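Local coordinates for protein N-isopropylammelide isopropylaminohydrolase (Burkholderia multivorans ATCC 17616, PDB 6NBO) that belongs to the amidohydrolase family, folds around a TIM barrel and holds zinc ions in that barrel, at residues A[56-64]-A[348-359]; A[279-290]-A[321-331]. All coordinates share one frame; numbering follows the deposited sequence. Where two conformers were deposited one is given.

In the fold
Strand 56-66 opens the barrel of this amidohydrolase, and interaction 1 joins it to helix 346-352 and the chain beyond, closing a loop of 283 residues that holds the barrel's other seven parallel strands. Interaction 2 lies wholly within that span: residues 279-290, which follow strand 275-278, return after 30 residues to helix 318-328 and the turn that ends it. The two contacts therefore nest without crossing; the centres of interaction 1 and interaction 2 are about 20 Å apart and their nearest atoms about 6 Å apart. They are related through helix 318-328, whose Met318 touches Leu61 and Glu63, and through Asn303, which hydrogen-bonds Glu63 and, weakly, Arg321, next to the zinc ligand Asp304.

Interaction 1: residues A[56-64]-A[348-359]; sequences IALPGLVEG and AARGCGFDAYGL
The backbone carbonyl of Gly60 receives the phenol of Tyr357 in a short hydrogen bond, OH to O 2.6 Å. The hydroxyl meets the carbonyl nearly end-on, with a C=O...O angle of 155°, and is tilted 24° from the carbonyl plane, while Gly60 O itself lies at the ring edge. Tyr357 reaches it by extending away from its own backbone N (chi1 -174°), so that from the loop after helix 346-352 the ring runs past Ala349 to the bend at Gly60. Pro59 packs beside the same end of the ring, its CB 3.6 Å from Tyr357 CZ, and Ala349 CB covers one ring face near the rim, so the phenol is held by contacts as well as by its bond. A water 2.7 Å from Gly358 O also accepts a weak bond from Gly60 N.

Val62 splits its two methyls between different partners. CG2 meets Tyr357, whereas CG1 wedges between Ala348 CB at 3.6 Å and Phe354 CE2 at 3.8 Å. Farther back, Leu359 crosses Pro59 at about a right angle and lays CD1 3.5 Å from Ala57 O, with CD2 against Pro59 CA at 3.8 Å. The turn that delivers Phe354 is a Schellman motif at Gly353, in which Phe354 N bonds back to Ala349 O.

Strand 56-66 runs between strands 120-128 and 367-370, bonded through Leu61 to Thr121 and through Leu58 to Val368. Leu61 turns from this contact to pack on helix 318-328, while Phe354 and Tyr357 also touch Arg122 of strand 120-128. The end of helix 346-352 and the loop after it together cover one side of strand 56-66, just before zinc ligands His65 and His67.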
loop_
_atom_site.group_PDB
_atom_site.type_symbol
_atom_site.label_atom_id
_atom_site.label_comp_id
_atom_site.label_asym_id
_atom_site.label_seq_id
_atom_site.Cartn_x
_atom_site.Cartn_y
_atom_site.Cartn_z
ATOM N N ILE A 56 10.575 -14.622 15.009
ATOM C CA ILE A 56 9.735 -14.798 13.827
ATOM C C ILE A 56 10.323 -14.009 12.669
ATOM O O ILE A 56 10.681 -12.833 12.811
ATOM C CB ILE A 56 8.286 -14.375 14.120
ATOM C CG1 ILE A 56 7.557 -15.490 14.870
ATOM C CG2 ILE A 56 7.562 -13.991 12.801
ATOM C CD1 ILE A 56 6.132 -15.149 15.265
ATOM N N ALA A 57 10.440 -14.656 11.513
ATOM C CA ALA A 57 10.828 -13.997 10.278
ATOM C C ALA A 57 9.577 -13.714 9.453
ATOM O O ALA A 57 8.786 -14.623 9.176
ATOM C CB ALA A 57 11.819 -14.850 9.474
ATOM N N LEU A 58 9.392 -12.458 9.090
ATOM C CA LEU A 58 8.313 -11.999 8.232
ATOM C C LEU A 58 8.870 -11.590 6.878
ATOM O O LEU A 58 9.997 -11.094 6.793
ATOM C CB LEU A 58 7.590 -10.794 8.857
ATOM C CG LEU A 58 6.918 -10.973 10.213
ATOM C CD1 LEU A 58 6.439 -9.611 10.774
ATOM C CD2 LEU A 58 5.759 -11.964 10.125
ATOM N N PRO A 59 8.116 -11.787 5.795
ATOM C CA PRO A 59 8.478 -11.131 4.534
ATOM C C PRO A 59 8.391 -9.620 4.711
ATOM O O PRO A 59 7.795 -9.126 5.667
ATOM C CB PRO A 59 7.424 -11.651 3.541
ATOM C CG PRO A 59 6.220 -11.915 4.401
ATOM C CD PRO A 59 6.768 -12.379 5.754
ATOM N N GLY A 60 9.015 -8.883 3.795
ATOM C CA GLY A 60 8.962 -7.431 3.875
ATOM C C GLY A 60 7.521 -6.954 3.949
ATOM O O GLY A 60 6.671 -7.496 3.251
ATOM N N LEU A 61 7.220 -5.980 4.803
ATOM C CA LEU A 61 5.846 -5.511 4.912
ATOM C C LEU A 61 5.526 -4.613 3.717
ATOM O O LEU A 61 6.421 -4.119 3.023
ATOM C CB LEU A 61 5.643 -4.772 6.251
ATOM C CG LEU A 61 6.081 -5.588 7.479
ATOM C CD1 LEU A 61 5.857 -4.857 8.830
ATOM C CD2 LEU A 61 5.385 -6.962 7.508
ATOM N N VAL A 62 4.235 -4.441 3.449
ATOM C CA VAL A 62 3.776 -3.725 2.268
ATOM C C VAL A 62 2.819 -2.626 2.715
ATOM O O VAL A 62 1.834 -2.906 3.404
ATOM C CB VAL A 62 3.074 -4.665 1.272
ATOM C CG1 VAL A 62 2.621 -3.902 0.018
ATOM C CG2 VAL A 62 4.002 -5.836 0.908
ATOM N N GLU A 63 3.099 -1.389 2.311
ATOM C CA GLU A 63 2.134 -0.300 2.424
ATOM C C GLU A 63 1.393 -0.195 1.096
ATOM O O GLU A 63 1.959 0.250 0.096
ATOM C CB GLU A 63 2.848 1.002 2.795
ATOM C CG GLU A 63 2.017 2.277 2.593
ATOM C CD GLU A 63 0.750 2.280 3.403
ATOM O OE1 GLU A 63 -0.197 1.569 3.009
ATOM O OE2 GLU A 63 0.695 2.985 4.436
ATOM N N GLY A 64 0.133 -0.639 1.070
ATOM C CA GLY A 64 -0.626 -0.687 -0.164
ATOM C C GLY A 64 -1.346 0.592 -0.549
ATOM O O GLY A 64 -1.925 0.660 -1.639
ATOM N N ALA A 348 -1.428 -7.969 0.220
ATOM C CA ALA A 348 -1.084 -6.662 -0.337
ATOM C C ALA A 348 -0.165 -6.801 -1.543
ATOM O O ALA A 348 -0.324 -6.089 -2.544
ATOM C CB ALA A 348 -0.405 -5.796 0.729
ATOM N N ALA A 349 0.827 -7.691 -1.458
ATOM C CA ALA A 349 1.738 -7.856 -2.584
ATOM C C ALA A 349 1.000 -8.403 -3.801
ATOM O O ALA A 349 1.183 -7.913 -4.923
ATOM C CB ALA A 349 2.908 -8.768 -2.190
ATOM N N ARG A 350 0.168 -9.431 -3.603
ATOM C CA ARG A 350 -0.642 -9.968 -4.694
ATOM C C ARG A 350 -1.547 -8.885 -5.276
ATOM O O ARG A 350 -1.605 -8.683 -6.496
ATOM C CB ARG A 350 -1.474 -11.145 -4.172
ATOM C CG ARG A 350 -1.961 -12.136 -5.207
ATOM C CD ARG A 350 -2.870 -13.200 -4.559
ATOM N NE ARG A 350 -2.395 -13.613 -3.234
ATOM C CZ ARG A 350 -3.066 -13.426 -2.098
ATOM N NH1 ARG A 350 -2.543 -13.835 -0.945
ATOM N NH2 ARG A 350 -4.265 -12.846 -2.112
ATOM N N GLY A 351 -2.260 -8.174 -4.408
ATOM C CA GLY A 351 -3.190 -7.163 -4.882
ATOM C C GLY A 351 -2.509 -6.057 -5.664
ATOM O O GLY A 351 -3.045 -5.580 -6.662
ATOM N N CYS A 352 -1.325 -5.626 -5.219
ATOM C CA CYS A 352 -0.623 -4.533 -5.888
ATOM C C CYS A 352 0.244 -4.985 -7.052
ATOM O O CYS A 352 0.768 -4.135 -7.780
ATOM C CB CYS A 352 0.275 -3.778 -4.891
ATOM S SG CYS A 352 -0.643 -2.882 -3.619
ATOM N N GLY A 353 0.437 -6.285 -7.236
ATOM C CA GLY A 353 1.322 -6.722 -8.299
ATOM C C GLY A 353 2.790 -6.545 -7.969
ATOM O O GLY A 353 3.599 -6.332 -8.875
ATOM N N PHE A 354 3.147 -6.594 -6.689
ATOM C CA PHE A 354 4.541 -6.650 -6.258
ATOM C C PHE A 354 5.048 -8.075 -6.452
ATOM O O PHE A 354 4.561 -8.993 -5.793
ATOM C CB PHE A 354 4.657 -6.244 -4.792
ATOM C CG PHE A 354 4.555 -4.764 -4.551
ATOM C CD1 PHE A 354 5.509 -3.900 -5.075
ATOM C CD2 PHE A 354 3.531 -4.237 -3.769
ATOM C CE1 PHE A 354 5.441 -2.527 -4.826
ATOM C CE2 PHE A 354 3.453 -2.856 -3.525
ATOM C CZ PHE A 354 4.409 -2.008 -4.070
ATOM N N ASP A 355 6.019 -8.263 -7.341
ATOM C CA ASP A 355 6.465 -9.595 -7.736
ATOM C C ASP A 355 7.600 -10.099 -6.842
ATOM O O ASP A 355 8.198 -9.345 -6.074
ATOM C CB ASP A 355 6.922 -9.577 -9.195
ATOM C CG ASP A 355 5.839 -9.076 -10.138
ATOM O OD1 ASP A 355 4.700 -9.588 -10.065
ATOM O OD2 ASP A 355 6.127 -8.163 -10.945
ATOM N N ALA A 356 7.907 -11.402 -6.972
ATOM C CA ALA A 356 9.019 -12.039 -6.250
ATOM C C ALA A 356 8.903 -11.815 -4.744
ATOM O O ALA A 356 9.881 -11.510 -4.057
ATOM C CB ALA A 356 10.370 -11.537 -6.769
ATOM N N TYR A 357 7.693 -11.975 -4.228
ATOM C CA TYR A 357 7.375 -11.682 -2.842
ATOM C C TYR A 357 7.420 -12.954 -2.000
ATOM O O TYR A 357 7.028 -14.027 -2.452
ATOM C CB TYR A 357 5.985 -11.051 -2.735
ATOM C CG TYR A 357 5.692 -10.613 -1.329
ATOM C CD1 TYR A 357 6.185 -9.410 -0.860
ATOM C CD2 TYR A 357 4.958 -11.421 -0.455
ATOM C CE1 TYR A 357 5.963 -9.004 0.444
ATOM C CE2 TYR A 357 4.731 -11.026 0.854
ATOM C CZ TYR A 357 5.233 -9.809 1.289
ATOM O OH TYR A 357 5.036 -9.391 2.572
ATOM N N GLY A 358 7.873 -12.821 -0.755
ATOM C CA GLY A 358 7.757 -13.921 0.186
ATOM C C GLY A 358 9.076 -14.365 0.784
ATOM O O GLY A 358 10.077 -13.651 0.680
ATOM N N LEU A 359 9.089 -15.542 1.420
ATOM C CA LEU A 359 10.297 -16.074 2.051
ATOM C C LEU A 359 10.733 -17.401 1.451
ATOM O O LEU A 359 11.547 -18.110 2.052
ATOM C CB LEU A 359 10.107 -16.235 3.561
ATOM C CG LEU A 359 9.820 -14.954 4.343
ATOM C CD1 LEU A 359 9.569 -15.286 5.809
ATOM C CD2 LEU A 359 10.970 -13.972 4.202
HETATM O O HOH W 1 9.992 -11.034 1.487
#

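Interaction 2: residues A[279-290]-A[321-331]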
loop_
_atom_site.group_PDB
_atom_site.type_symbol
_atom_site.label_atom_id
_atom_site.label_comp_id
_atom_site.label_asym_id
_atom_site.label_seq_id
_atom_site.Cartn_x
_atom_site.Cartn_y
_atom_site.Cartn_z
ATOM N N THR A 279 -8.242 0.906 4.610
ATOM C CA THR A 279 -7.385 1.513 5.617
ATOM C C THR A 279 -8.046 1.468 6.981
ATOM O O THR A 279 -7.535 2.063 7.938
ATOM C CB THR A 279 -7.040 2.943 5.213
ATOM O OG1 THR A 279 -8.214 3.761 5.295
ATOM C CG2 THR A 279 -6.505 2.955 3.774
ATOM N N ALA A 280 -9.183 0.778 7.072
ATOM C CA ALA A 280 -9.915 0.564 8.313
ATOM C C ALA A 280 -10.237 1.848 9.084
ATOM O O ALA A 280 -9.999 1.922 10.292
ATOM C CB ALA A 280 -9.160 -0.409 9.207
ATOM N N PRO A 281 -10.807 2.861 8.427
ATOM C CA PRO A 281 -11.275 4.033 9.180
ATOM C C PRO A 281 -12.332 3.622 10.196
ATOM O O PRO A 281 -13.203 2.798 9.916
ATOM C CB PRO A 281 -11.857 4.944 8.095
ATOM C CG PRO A 281 -12.262 3.985 6.999
ATOM C CD PRO A 281 -11.190 2.938 7.008
ATOM N N ALA A 282 -12.236 4.188 11.397
ATOM C CA ALA A 282 -13.072 3.735 12.502
ATOM C C ALA A 282 -14.456 4.373 12.521
ATOM O O ALA A 282 -15.286 3.957 13.337
ATOM C CB ALA A 282 -12.368 3.997 13.840
ATOM N N ALA A 283 -14.743 5.343 11.640
ATOM C CA ALA A 283 -15.975 6.121 11.732
ATOM C C ALA A 283 -16.812 6.102 10.456
ATOM O O ALA A 283 -17.712 6.935 10.305
ATOM C CB ALA A 283 -15.658 7.572 12.113
ATOM N N VAL A 284 -16.541 5.186 9.532
ATOM C CA VAL A 284 -17.381 5.002 8.348
ATOM C C VAL A 284 -17.440 3.521 8.028
ATOM O O VAL A 284 -16.539 2.756 8.400
ATOM C CB VAL A 284 -16.829 5.796 7.133
ATOM C CG1 VAL A 284 -15.365 5.504 6.930
ATOM C CG2 VAL A 284 -17.605 5.528 5.839
ATOM N N PRO A 285 -18.548 3.065 7.437
ATOM C CA PRO A 285 -18.616 1.661 7.015
ATOM C C PRO A 285 -17.470 1.288 6.085
ATOM O O PRO A 285 -16.966 2.106 5.309
ATOM C CB PRO A 285 -19.978 1.561 6.305
ATOM C CG PRO A 285 -20.685 2.870 6.561
ATOM C CD PRO A 285 -19.895 3.645 7.564
ATOM N N VAL A 286 -17.040 0.035 6.186
ATOM C CA VAL A 286 -15.911 -0.451 5.397
ATOM C C VAL A 286 -16.313 -1.768 4.746
ATOM O O VAL A 286 -17.239 -2.451 5.206
ATOM C CB VAL A 286 -14.647 -0.635 6.268
ATOM C CG1 VAL A 286 -14.170 0.708 6.803
ATOM C CG2 VAL A 286 -14.935 -1.594 7.407
ATOM N N PRO A 287 -15.635 -2.157 3.671
ATOM C CA PRO A 287 -15.800 -3.532 3.186
ATOM C C PRO A 287 -15.359 -4.521 4.258
ATOM O O PRO A 287 -14.322 -4.347 4.906
ATOM C CB PRO A 287 -14.904 -3.590 1.941
ATOM C CG PRO A 287 -13.985 -2.419 2.057
ATOM C CD PRO A 287 -14.722 -1.371 2.829
ATOM N N SER A 288 -16.184 -5.535 4.477
ATOM C CA SER A 288 -15.810 -6.621 5.371
ATOM C C SER A 288 -14.646 -7.390 4.761
ATOM O O SER A 288 -14.742 -7.887 3.632
ATOM C CB SER A 288 -17.008 -7.536 5.606
ATOM O OG SER A 288 -16.602 -8.775 6.157
ATOM N N VAL A 289 -13.533 -7.473 5.495
ATOM C CA VAL A 289 -12.397 -8.253 5.012
ATOM C C VAL A 289 -12.803 -9.703 4.772
ATOM O O VAL A 289 -12.452 -10.300 3.745
ATOM C CB VAL A 289 -11.221 -8.140 6.000
ATOM C CG1 VAL A 289 -10.147 -9.133 5.655
ATOM C CG2 VAL A 289 -10.662 -6.724 5.970
ATOM N N LEU A 290 -13.580 -10.285 5.692
ATOM C CA LEU A 290 -13.990 -11.676 5.507
ATOM C C LEU A 290 -14.970 -11.847 4.347
ATOM O O LEU A 290 -14.956 -12.889 3.684
ATOM C CB LEU A 290 -14.591 -12.225 6.805
ATOM C CG LEU A 290 -13.556 -12.308 7.934
ATOM C CD1 LEU A 290 -14.140 -12.996 9.149
ATOM C CD2 LEU A 290 -12.304 -13.032 7.461
ATOM N N ARG A 321 -1.012 -1.139 11.314
ATOM C CA ARG A 321 -2.166 -1.045 10.421
ATOM C C ARG A 321 -2.919 -2.369 10.365
ATOM O O ARG A 321 -4.159 -2.392 10.337
ATOM C CB ARG A 321 -1.718 -0.612 9.023
ATOM C CG ARG A 321 -2.871 -0.364 8.041
ATOM C CD ARG A 321 -3.904 0.602 8.593
ATOM N NE ARG A 321 -3.321 1.798 9.212
ATOM C CZ ARG A 321 -4.038 2.848 9.609
ATOM N NH1 ARG A 321 -5.351 2.863 9.429
ATOM N NH2 ARG A 321 -3.445 3.884 10.176
ATOM N N ALA A 322 -2.189 -3.482 10.370
ATOM C CA ALA A 322 -2.838 -4.786 10.435
ATOM C C ALA A 322 -3.668 -4.906 11.697
ATOM O O ALA A 322 -4.812 -5.384 11.657
ATOM C CB ALA A 322 -1.792 -5.901 10.384
ATOM N N MET A 323 -3.111 -4.467 12.830
ATOM C CA MET A 323 -3.868 -4.468 14.076
ATOM C C MET A 323 -5.139 -3.638 13.951
ATOM O O MET A 323 -6.202 -4.043 14.433
ATOM C CB MET A 323 -3.006 -3.926 15.222
ATOM C CG MET A 323 -3.676 -4.045 16.592
ATOM S SD MET A 323 -2.828 -3.075 17.844
ATOM C CE MET A 323 -3.299 -1.411 17.352
ATOM N N LEU A 324 -5.056 -2.467 13.315
ATOM C CA LEU A 324 -6.242 -1.615 13.237
ATOM C C LEU A 324 -7.292 -2.212 12.303
ATOM O O LEU A 324 -8.499 -2.111 12.563
ATOM C CB LEU A 324 -5.850 -0.215 12.781
ATOM C CG LEU A 324 -5.006 0.595 13.764
ATOM C CD1 LEU A 324 -4.534 1.874 13.086
ATOM C CD2 LEU A 324 -5.821 0.928 15.010
ATOM N N ILE A 325 -6.848 -2.842 11.217
ATOM C CA ILE A 325 -7.776 -3.560 10.338
ATOM C C ILE A 325 -8.490 -4.667 11.115
ATOM O O ILE A 325 -9.718 -4.821 11.038
ATOM C CB ILE A 325 -7.015 -4.107 9.113
ATOM C CG1 ILE A 325 -6.577 -2.945 8.208
ATOM C CG2 ILE A 325 -7.870 -5.104 8.326
ATOM C CD1 ILE A 325 -5.615 -3.342 7.095
ATOM N N ALA A 326 -7.725 -5.450 11.880
ATOM C CA ALA A 326 -8.303 -6.520 12.684
ATOM C C ALA A 326 -9.331 -5.973 13.670
ATOM O O ALA A 326 -10.446 -6.501 13.789
ATOM C CB ALA A 326 -7.184 -7.275 13.412
ATOM N N MET A 327 -8.981 -4.893 14.374
ATOM C CA MET A 327 -9.923 -4.282 15.312
ATOM C C MET A 327 -11.178 -3.807 14.598
ATOM O O MET A 327 -12.300 -4.046 15.060
ATOM C CB MET A 327 -9.257 -3.099 16.032
ATOM C CG MET A 327 -8.146 -3.477 16.984
ATOM S SD MET A 327 -7.316 -1.972 17.592
ATOM C CE MET A 327 -6.748 -2.531 19.188
ATOM N N ARG A 328 -11.005 -3.118 13.470
ATOM C CA ARG A 328 -12.153 -2.591 12.743
ATOM C C ARG A 328 -13.082 -3.707 12.291
ATOM O O ARG A 328 -14.300 -3.514 12.232
ATOM C CB ARG A 328 -11.681 -1.767 11.544
ATOM C CG ARG A 328 -12.802 -1.121 10.733
ATOM C CD ARG A 328 -13.560 -0.064 11.544
ATOM N NE ARG A 328 -14.662 0.538 10.793
ATOM C CZ ARG A 328 -15.874 0.004 10.686
ATOM N NH1 ARG A 328 -16.144 -1.152 11.285
ATOM N NH2 ARG A 328 -16.818 0.624 9.983
ATOM N N ASN A 329 -12.534 -4.880 11.985
ATOM C CA ASN A 329 -13.330 -6.012 11.535
ATOM C C ASN A 329 -13.740 -6.932 12.679
ATOM O O ASN A 329 -14.282 -8.013 12.422
ATOM C CB ASN A 329 -12.558 -6.789 10.465
ATOM C CG ASN A 329 -12.635 -6.123 9.101
ATOM O OD1 ASN A 329 -13.456 -6.496 8.273
ATOM N ND2 ASN A 329 -11.785 -5.121 8.866
ATOM N N ASP A 330 -13.507 -6.514 13.928
ATOM C CA ASP A 330 -13.915 -7.259 15.122
ATOM C C ASP A 330 -13.238 -8.626 15.186
ATOM O O ASP A 330 -13.808 -9.594 15.691
ATOM C CB ASP A 330 -15.443 -7.405 15.191
ATOM C CG ASP A 330 -15.951 -7.587 16.613
ATOM O OD1 ASP A 330 -15.170 -7.383 17.565
ATOM O OD2 ASP A 330 -17.137 -7.935 16.774
ATOM N N PHE A 331 -12.023 -8.725 14.656
ATOM C CA PHE A 331 -11.279 -9.977 14.728
ATOM C C PHE A 331 -10.824 -10.240 16.162
ATOM O O PHE A 331 -10.375 -9.330 16.861
ATOM C CB PHE A 331 -10.056 -9.926 13.809
ATOM C CG PHE A 331 -10.375 -9.979 12.326
ATOM C CD1 PHE A 331 -11.666 -10.198 11.872
ATOM C CD2 PHE A 331 -9.358 -9.828 11.394
ATOM C CE1 PHE A 331 -11.936 -10.244 10.507
ATOM C CE2 PHE A 331 -9.614 -9.879 10.029
ATOM C CZ PHE A 331 -10.915 -10.093 9.586
HETATM O O HOH W 2 -18.850 -1.429 8.425
HETATM O O HOH W 3 -12.086 -3.396 6.472
HETATM O O HOH W 4 -14.686 -8.880 8.159
#
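The loop that leaves barrel strand 275-278 runs along one side of helix 318-328 as far as its C-terminal end, where Arg328 reaches into it. The arginine chain bends at chi2 (65°) and brings the guanidinium edge to two loop carbonyls: NE donates to Pro281 O at 2.8 Å and NH2 to Val284 O at 2.7 Å. Both oxygens lie close to the guanidinium plane, although NH2 approaches Val284 O from above the carbonyl plane. Val286 CG2 sits over the centre of one face, 3.8 Å above it. A water also joins NH2 to Val286 N.

Nearer the strand, Ala280 presses its CB onto the helix surface, 3.6 Å from Ile325 CA. Arg321 NH1 gives Thr279 O a weak bond, and its NH2 another weak one to Asn303.

At the far end Asn329, the first residue beyond the helix, links two helix ends. ND2 donates to Ile325 O at 3.0 Å, which Asn329 N reaches from the opposite face of the carbonyl; OD1 accepts from Val289 N at 2.9 Å in a nearly straight bond (166°). Ser288 is the N-cap of helix 289-295, with OG bonded to Ala291 N. A Schellman motif with Asp330 as C-prime then turns the chain, and Phe331 CE1 meets Leu290 CG at 3.7 Å while the ring also packs on helix 334-342.

With one water donating to OD1 and another accepting from ND2, both ends of the Asn329 amide have two partners, which fixes its rotation. Across this contact the charge of Arg328 is met by the carbonyl dipoles of Pro281 and Val284, not by a carboxylate, so that one guanidinium edge joins two points of the loop to the helix end.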